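Local coordinates for protein putative acetyl-CoA acetyltransferase (Thermus thermophilus, PDB 1ULQ) that probably catalyses acyl transfer to and from acetyl-CoA in lipid metabolism, as a member of the thiolase family, at residues D50-C55 and C83-L88; E172-R177 and L333-L338. All blocks are in the same frame, centred on the assembly; numbering follows the deposited sequence.

Interaction 1: D50-C55 and C83-L88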
ATOM      1  N   ASP C  50       5.904  23.023  29.493  1.00  5.02           N
ATOM      2  CA  ASP C  50       5.821  21.813  28.679  1.00  5.65           C
ATOM      3  C   ASP C  50       4.396  21.698  28.132  1.00  5.72           C
ATOM      4  O   ASP C  50       3.467  22.302  28.678  1.00  7.53           O
ATOM      5  CB  ASP C  50       6.174  20.603  29.566  1.00  5.47           C
ATOM      6  CG  ASP C  50       6.276  19.295  28.791  1.00  6.05           C
ATOM      7  OD1 ASP C  50       6.438  19.339  27.552  1.00  4.85           O
ATOM      8  OD2 ASP C  50       6.215  18.219  29.438  1.00  4.81           O
ATOM      9  N   VAL C  51       4.214  20.945  27.055  1.00  5.08           N
ATOM     10  CA  VAL C  51       2.878  20.786  26.483  1.00  4.18           C
ATOM     11  C   VAL C  51       2.514  19.322  26.329  1.00  3.62           C
ATOM     12  O   VAL C  51       3.136  18.591  25.568  1.00  2.56           O
ATOM     13  CB  VAL C  51       2.756  21.483  25.094  1.00  4.07           C
ATOM     14  CG1 VAL C  51       1.573  20.924  24.338  1.00  3.94           C
ATOM     15  CG2 VAL C  51       2.564  22.978  25.268  1.00  3.50           C
ATOM     16  N   TYR C  52       1.508  18.889  27.071  1.00  4.26           N
ATOM     17  CA  TYR C  52       1.063  17.509  26.974  1.00  6.08           C
ATOM     18  C   TYR C  52      -0.121  17.480  26.028  1.00  5.47           C
ATOM     19  O   TYR C  52      -0.953  18.386  26.041  1.00  5.92           O
ATOM     20  CB  TYR C  52       0.622  16.951  28.334  1.00  7.15           C
ATOM     21  CG  TYR C  52       1.752  16.624  29.281  1.00  9.68           C
ATOM     22  CD1 TYR C  52       2.018  17.434  30.386  1.00 10.56           C
ATOM     23  CD2 TYR C  52       2.538  15.488  29.096  1.00 10.21           C
ATOM     24  CE1 TYR C  52       3.035  17.121  31.287  1.00 10.94           C
ATOM     25  CE2 TYR C  52       3.559  15.167  29.994  1.00 11.61           C
ATOM     26  CZ  TYR C  52       3.798  15.988  31.088  1.00 11.46           C
ATOM     27  OH  TYR C  52       4.785  15.674  31.996  1.00 13.48           O
ATOM     28  N   ALA C  53      -0.186  16.443  25.204  1.00  4.27           N
ATOM     29  CA  ALA C  53      -1.279  16.286  24.259  1.00  3.76           C
ATOM     30  C   ALA C  53      -1.613  14.816  24.048  1.00  4.10           C
ATOM     31  O   ALA C  53      -0.722  13.969  23.925  1.00  4.05           O
ATOM     32  CB  ALA C  53      -0.925  16.929  22.939  1.00  3.41           C
ATOM     33  N   GLY C  54      -2.905  14.519  24.003  1.00  4.26           N
ATOM     34  CA  GLY C  54      -3.346  13.150  23.800  1.00  4.24           C
ATOM     35  C   GLY C  54      -3.687  12.869  22.350  1.00  4.73           C
ATOM     36  O   GLY C  54      -4.340  13.678  21.691  1.00  5.48           O
ATOM     37  N   CYS C  55      -3.243  11.719  21.852  1.00  4.23           N
ATOM     38  CA  CYS C  55      -3.492  11.333  20.473  1.00  4.11           C
ATOM     39  C   CYS C  55      -3.543   9.805  20.376  1.00  4.50           C
ATOM     40  O   CYS C  55      -2.561   9.120  20.661  1.00  4.25           O
ATOM     41  CB  CYS C  55      -2.390  11.889  19.586  1.00  2.60           C
ATOM     42  SG  CYS C  55      -2.753  11.756  17.847  1.00 10.39           S
ATOM     43  N   CYS C  83       5.223  16.618  24.907  1.00  7.60           N
ATOM     44  CA  CYS C  83       5.144  15.168  24.910  1.00  6.22           C
ATOM     45  C   CYS C  83       3.731  14.775  24.529  1.00  6.86           C
ATOM     46  O   CYS C  83       2.782  15.488  24.846  1.00  8.04           O
ATOM     47  CB  CYS C  83       5.465  14.638  26.300  1.00  5.18           C
ATOM     48  SG  CYS C  83       5.296  12.865  26.475  1.00  6.65           S
ATOM     49  N   THR C  84       3.591  13.646  23.844  1.00  7.74           N
ATOM     50  CA  THR C  84       2.283  13.163  23.424  1.00  8.18           C
ATOM     51  C   THR C  84       1.887  11.905  24.203  1.00 10.50           C
ATOM     52  O   THR C  84       2.509  10.850  24.071  1.00 12.76           O
ATOM     53  CB  THR C  84       2.266  12.844  21.915  1.00  6.32           C
ATOM     54  OG1 THR C  84       2.490  14.041  21.164  1.00  4.70           O
ATOM     55  CG2 THR C  84       0.938  12.269  21.516  1.00  6.81           C
ATOM     56  N   VAL C  85       0.847  12.020  25.018  1.00 11.43           N
ATOM     57  CA  VAL C  85       0.372  10.894  25.803  1.00 12.20           C
ATOM     58  C   VAL C  85      -0.698  10.109  25.045  1.00 12.64           C
ATOM     59  O   VAL C  85      -1.449  10.674  24.250  1.00 13.45           O
ATOM     60  CB  VAL C  85      -0.206  11.374  27.147  1.00 13.10           C
ATOM     61  CG1 VAL C  85       0.931  11.835  28.051  1.00 15.14           C
ATOM     62  CG2 VAL C  85      -1.200  12.507  26.924  1.00 10.52           C
ATOM     63  N   ASN C  86      -0.768   8.805  25.287  1.00 12.45           N
ATOM     64  CA  ASN C  86      -1.750   7.975  24.608  1.00 11.52           C
ATOM     65  C   ASN C  86      -2.374   6.883  25.453  1.00 10.98           C
ATOM     66  O   ASN C  86      -1.757   5.848  25.685  1.00 10.84           O
ATOM     67  CB  ASN C  86      -1.136   7.333  23.369  1.00 11.90           C
ATOM     68  CG  ASN C  86      -2.040   6.286  22.757  1.00 12.95           C
ATOM     69  OD1 ASN C  86      -3.265   6.352  22.897  1.00 12.85           O
ATOM     70  ND2 ASN C  86      -1.447   5.318  22.062  1.00 13.13           N
ATOM     71  N   ARG C  87      -3.602   7.128  25.908  1.00  9.58           N
ATOM     72  CA  ARG C  87      -4.358   6.162  26.694  1.00  8.40           C
ATOM     73  C   ARG C  87      -5.686   6.077  25.959  1.00 10.05           C
ATOM     74  O   ARG C  87      -6.757   6.139  26.570  1.00 11.84           O
ATOM     75  CB  ARG C  87      -4.587   6.646  28.132  1.00  5.24           C
ATOM     76  CG  ARG C  87      -5.097   5.550  29.063  1.00  2.61           C
ATOM     77  CD  ARG C  87      -5.401   6.047  30.466  1.00  1.18           C
ATOM     78  NE  ARG C  87      -4.234   6.535  31.208  1.00  1.00           N
ATOM     79  CZ  ARG C  87      -3.489   5.803  32.033  1.00  1.00           C
ATOM     80  NH1 ARG C  87      -3.767   4.523  32.239  1.00  1.00           N
ATOM     81  NH2 ARG C  87      -2.478   6.363  32.676  1.00  1.00           N
ATOM     82  N   LEU C  88      -5.587   5.955  24.635  1.00  9.87           N
ATOM     83  CA  LEU C  88      -6.739   5.866  23.734  1.00  9.64           C
ATOM     84  C   LEU C  88      -7.817   6.919  23.945  1.00  9.09           C
ATOM     85  O   LEU C  88      -7.526   8.114  24.025  1.00  8.82           O
ATOM     86  CB  LEU C  88      -7.365   4.466  23.790  1.00  8.34           C
ATOM     87  CG  LEU C  88      -6.605   3.418  22.973  1.00  7.92           C
ATOM     88  CD1 LEU C  88      -7.312   2.094  23.058  1.00  8.86           C
ATOM     89  CD2 LEU C  88      -6.512   3.859  21.523  1.00  7.27           C
TER
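The ring of Tyr-52 meets Cys-83 and Val-85 obliquely, its CD2 lying 4.1 Å from Cys-83 CB and equally far from Val-85 CG1. Over one face of this ring, toward its rim, sits the carboxylate atom OD2 of Asp-50, which forms a salt bridge with Arg-87 of the second subunit; Tyr-52 OH reaches Glu-94 of that subunit in a weak hydrogen bond. The backbones beneath are parallel neighbours of a beta-alpha-beta unit. Cys-83 N binds Val-51 O at 2.9 Å, Ala-53 N binds Cys-83 O, Val-85 N binds Ala-53 O at 2.7 Å, and Cys-55 N binds Val-85 O at 3.2 Å. On the sheet face opposite Tyr-52, Thr-84 turns its methyl CG2 anti to the backbone N, where it lies 3.4 Å from Ala-53 O and 3.9 Å from Cys-55 CB, while OG1 bonds to Asn-65. At the end of the strand, Asn-86 OD1 accepts from Leu-88 N in an Asx turn, three residues before Cys-89, the predicted acyl-thioester residue, and Asn-86 ND2 is held by Gln-58 of the second subunit. Backbone bonds thus join the strands within the chain, whereas Asp-50 OD2 and Asn-86 ND2 bond to the second subunit, into which the sheet continues.

Interaction 2: E172-R177 and L333-L338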
ATOM      1  N   GLU C 172     -26.477  -6.009  27.105  1.00 14.81           N
ATOM      2  CA  GLU C 172     -26.965  -7.324  27.504  1.00 15.35           C
ATOM      3  C   GLU C 172     -26.809  -7.518  29.005  1.00 14.34           C
ATOM      4  O   GLU C 172     -27.767  -7.849  29.700  1.00 14.21           O
ATOM      5  CB  GLU C 172     -26.201  -8.420  26.748  1.00 17.00           C
ATOM      6  CG  GLU C 172     -26.776  -8.739  25.363  1.00 19.77           C
ATOM      7  CD  GLU C 172     -25.715  -9.209  24.366  1.00 21.78           C
ATOM      8  OE1 GLU C 172     -24.897 -10.092  24.726  1.00 21.67           O
ATOM      9  OE2 GLU C 172     -25.712  -8.694  23.218  1.00 21.66           O
ATOM     10  N   MET C 173     -25.600  -7.294  29.498  1.00 13.06           N
ATOM     11  CA  MET C 173     -25.318  -7.453  30.912  1.00 13.02           C
ATOM     12  C   MET C 173     -26.248  -6.660  31.823  1.00 13.89           C
ATOM     13  O   MET C 173     -26.692  -7.164  32.850  1.00 14.94           O
ATOM     14  CB  MET C 173     -23.875  -7.060  31.205  1.00 12.02           C
ATOM     15  CG  MET C 173     -23.515  -7.131  32.674  1.00 10.96           C
ATOM     16  SD  MET C 173     -21.832  -6.578  32.967  1.00 11.49           S
ATOM     17  CE  MET C 173     -20.952  -8.003  32.487  1.00 12.86           C
ATOM     18  N   TYR C 174     -26.542  -5.421  31.461  1.00 14.67           N
ATOM     19  CA  TYR C 174     -27.416  -4.598  32.290  1.00 16.14           C
ATOM     20  C   TYR C 174     -28.849  -4.520  31.764  1.00 17.31           C
ATOM     21  O   TYR C 174     -29.682  -3.805  32.325  1.00 18.59           O
ATOM     22  CB  TYR C 174     -26.850  -3.178  32.424  1.00 16.80           C
ATOM     23  CG  TYR C 174     -25.535  -3.087  33.174  1.00 16.02           C
ATOM     24  CD1 TYR C 174     -24.320  -3.353  32.545  1.00 16.00           C
ATOM     25  CD2 TYR C 174     -25.512  -2.756  34.520  1.00 16.23           C
ATOM     26  CE1 TYR C 174     -23.115  -3.289  33.247  1.00 15.90           C
ATOM     27  CE2 TYR C 174     -24.315  -2.694  35.230  1.00 15.92           C
ATOM     28  CZ  TYR C 174     -23.124  -2.960  34.594  1.00 15.72           C
ATOM     29  OH  TYR C 174     -21.956  -2.898  35.317  1.00 14.94           O
ATOM     30  N   GLY C 175     -29.137  -5.245  30.689  1.00 17.83           N
ATOM     31  CA  GLY C 175     -30.475  -5.232  30.134  1.00 18.31           C
ATOM     32  C   GLY C 175     -30.947  -3.839  29.760  1.00 19.22           C
ATOM     33  O   GLY C 175     -32.049  -3.426  30.132  1.00 20.38           O
ATOM     34  N   ILE C 176     -30.117  -3.110  29.024  1.00 18.77           N
ATOM     35  CA  ILE C 176     -30.462  -1.760  28.594  1.00 18.76           C
ATOM     36  C   ILE C 176     -31.166  -1.856  27.257  1.00 19.85           C
ATOM     37  O   ILE C 176     -30.532  -2.105  26.237  1.00 19.60           O
ATOM     38  CB  ILE C 176     -29.212  -0.926  28.430  1.00 17.16           C
ATOM     39  CG1 ILE C 176     -28.374  -1.049  29.691  1.00 16.65           C
ATOM     40  CG2 ILE C 176     -29.576   0.514  28.184  1.00 16.12           C
ATOM     41  CD1 ILE C 176     -26.993  -0.557  29.513  1.00 17.60           C
ATOM     42  N   ARG C 177     -32.475  -1.652  27.264  1.00 22.01           N
ATOM     43  CA  ARG C 177     -33.263  -1.765  26.047  1.00 25.42           C
ATOM     44  C   ARG C 177     -32.919  -0.798  24.922  1.00 25.59           C
ATOM     45  O   ARG C 177     -32.161   0.150  25.111  1.00 26.67           O
ATOM     46  CB  ARG C 177     -34.742  -1.648  26.384  1.00 28.39           C
ATOM     47  CG  ARG C 177     -35.252  -2.782  27.230  1.00 33.00           C
ATOM     48  CD  ARG C 177     -36.742  -2.656  27.403  1.00 38.80           C
ATOM     49  NE  ARG C 177     -37.265  -3.633  28.349  1.00 44.96           N
ATOM     50  CZ  ARG C 177     -38.491  -3.583  28.868  1.00 48.37           C
ATOM     51  NH1 ARG C 177     -39.318  -2.596  28.524  1.00 50.11           N
ATOM     52  NH2 ARG C 177     -38.890  -4.504  29.744  1.00 49.78           N
ATOM     53  N   LEU C 333     -24.464   4.786  34.171  1.00  8.99           N
ATOM     54  CA  LEU C 333     -25.503   5.458  34.948  1.00  8.88           C
ATOM     55  C   LEU C 333     -26.211   4.460  35.856  1.00  9.92           C
ATOM     56  O   LEU C 333     -26.646   4.827  36.948  1.00 12.40           O
ATOM     57  CB  LEU C 333     -26.513   6.151  34.027  1.00  8.01           C
ATOM     58  CG  LEU C 333     -25.985   7.361  33.245  1.00  6.81           C
ATOM     59  CD1 LEU C 333     -27.037   7.831  32.277  1.00  6.12           C
ATOM     60  CD2 LEU C 333     -25.608   8.482  34.194  1.00  5.91           C
ATOM     61  N   ARG C 334     -26.328   3.206  35.422  1.00  8.49           N
ATOM     62  CA  ARG C 334     -26.962   2.193  36.257  1.00  8.51           C
ATOM     63  C   ARG C 334     -26.181   2.045  37.563  1.00  8.51           C
ATOM     64  O   ARG C 334     -26.762   2.061  38.637  1.00  9.37           O
ATOM     65  CB  ARG C 334     -26.997   0.851  35.540  1.00  9.78           C
ATOM     66  CG  ARG C 334     -28.077   0.711  34.487  1.00 10.84           C
ATOM     67  CD  ARG C 334     -29.389   0.256  35.100  1.00 11.68           C
ATOM     68  NE  ARG C 334     -30.283  -0.329  34.105  1.00 14.26           N
ATOM     69  CZ  ARG C 334     -30.808   0.336  33.080  1.00 16.19           C
ATOM     70  NH1 ARG C 334     -30.538   1.626  32.906  1.00 15.66           N
ATOM     71  NH2 ARG C 334     -31.592  -0.294  32.211  1.00 15.60           N
ATOM     72  N   GLU C 335     -24.863   1.902  37.462  1.00  8.52           N
ATOM     73  CA  GLU C 335     -24.008   1.763  38.634  1.00  9.82           C
ATOM     74  C   GLU C 335     -24.148   2.958  39.577  1.00 11.22           C
ATOM     75  O   GLU C 335     -24.200   2.798  40.798  1.00 11.97           O
ATOM     76  CB  GLU C 335     -22.544   1.633  38.208  1.00 10.55           C
ATOM     77  CG  GLU C 335     -22.194   0.335  37.494  1.00 12.78           C
ATOM     78  CD  GLU C 335     -22.345  -0.889  38.387  1.00 13.81           C
ATOM     79  OE1 GLU C 335     -21.899  -0.854  39.557  1.00 15.73           O
ATOM     80  OE2 GLU C 335     -22.903  -1.894  37.913  1.00 12.95           O
ATOM     81  N   TRP C 336     -24.198   4.158  39.003  1.00 11.75           N
ATOM     82  CA  TRP C 336     -24.325   5.384  39.783  1.00 12.18           C
ATOM     83  C   TRP C 336     -25.742   5.604  40.314  1.00 14.38           C
ATOM     84  O   TRP C 336     -25.969   6.488  41.150  1.00 14.83           O
ATOM     85  CB  TRP C 336     -23.939   6.599  38.941  1.00 11.43           C
ATOM     86  CG  TRP C 336     -22.497   6.719  38.596  1.00 10.15           C
ATOM     87  CD1 TRP C 336     -21.453   6.107  39.216  1.00 10.70           C
ATOM     88  CD2 TRP C 336     -21.929   7.567  37.591  1.00  9.03           C
ATOM     89  NE1 TRP C 336     -20.264   6.521  38.662  1.00 11.49           N
ATOM     90  CE2 TRP C 336     -20.529   7.419  37.661  1.00  9.61           C
ATOM     91  CE3 TRP C 336     -22.469   8.440  36.642  1.00  8.24           C
ATOM     92  CZ2 TRP C 336     -19.660   8.111  36.817  1.00  8.80           C
ATOM     93  CZ3 TRP C 336     -21.606   9.129  35.804  1.00  8.34           C
ATOM     94  CH2 TRP C 336     -20.214   8.960  35.898  1.00  8.65           C
ATOM     95  N   SER C 337     -26.690   4.816  39.810  1.00 15.82           N
ATOM     96  CA  SER C 337     -28.088   4.918  40.217  1.00 16.64           C
ATOM     97  C   SER C 337     -28.595   6.308  39.876  1.00 17.28           C
ATOM     98  O   SER C 337     -29.180   6.989  40.714  1.00 19.70           O
ATOM     99  CB  SER C 337     -28.224   4.659  41.722  1.00 17.73           C
ATOM    100  OG  SER C 337     -27.600   3.432  42.089  1.00 18.37           O
ATOM    101  N   LEU C 338     -28.353   6.715  38.635  1.00 17.13           N
ATOM    102  CA  LEU C 338     -28.762   8.020  38.132  1.00 17.17           C
ATOM    103  C   LEU C 338     -29.646   7.894  36.895  1.00 18.59           C
ATOM    104  O   LEU C 338     -29.526   6.935  36.120  1.00 18.79           O
ATOM    105  CB  LEU C 338     -27.541   8.846  37.751  1.00 16.39           C
ATOM    106  CG  LEU C 338     -27.287  10.066  38.611  1.00 16.49           C
ATOM    107  CD1 LEU C 338     -26.755   9.616  39.967  1.00 16.62           C
ATOM    108  CD2 LEU C 338     -26.295  10.968  37.898  1.00 16.55           C
TER
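Tyr-174 and Ile-176 meet Arg-334 and Glu-335 where two helices of the thiolase fold end side by side, each closed by a Schellman motif with positive phi, at Gly-175 and at Ser-337. The chi1 of Tyr-174 (-66°) sets CG anti to the carbonyl carbon and sends the phenol across to helix 326-336. There its OH donates to Glu-335 OE2 at 2.9 Å. This carboxylate oxygen lies at the edge of the ring and in its plane, close to CE2 as well; the tyrosine hydroxyl, in turn, meets OE2 from above the carboxylate plane. Ring and carboxylate are turned nearly perpendicular, and the bend of the glutamate at chi2 (-65°) brings its end back to the phenol. Farther along the ring, Tyr-174 CD2 touches Arg-334 CB at 4.0 Å, and the two side chains run past each other in opposite directions. A second bend, at chi2 of Arg-334, carries its guanidinium over the loop after helix 163-174, with its plane almost at right angles to the tyrosine ring. Its NH1 forms a salt bridge with Glu-180, so that the charge is answered from helix 178-197. Replacing Tyr-174 with an alanine would probably leave Glu-335 OE2 without its hydroxyl donor and open a gap beside Arg-334 CB. Ala-331 also touches the Tyr-174 side chain, and together with Leu-330 it packs on Ile-176. The isoleucine lies over one guanidinium face, toward the rim, its CG1 4.2 Å from Arg-334 NH2.

Overall arrangement
Interaction 1 closes before interaction 2 opens along the chain, and the two lie on opposite sides of its centre, with their own centres 32 Å apart and their nearest atoms about 16 Å apart. The first joins strands 50-54 and 81-86 at the edge, within this chain, of the sheet of the N-terminal half. The second is a surface contact that brings helix 163-174, from that same half, against helix 326-336 of the C-terminal half; the latter helix follows strand 318-321, an edge strand of the C-terminal half's sheet. Interaction 1 therefore belongs to the subunit interface near the predicted nucleophile, whereas interaction 2 ties the two sequence halves together within one subunit.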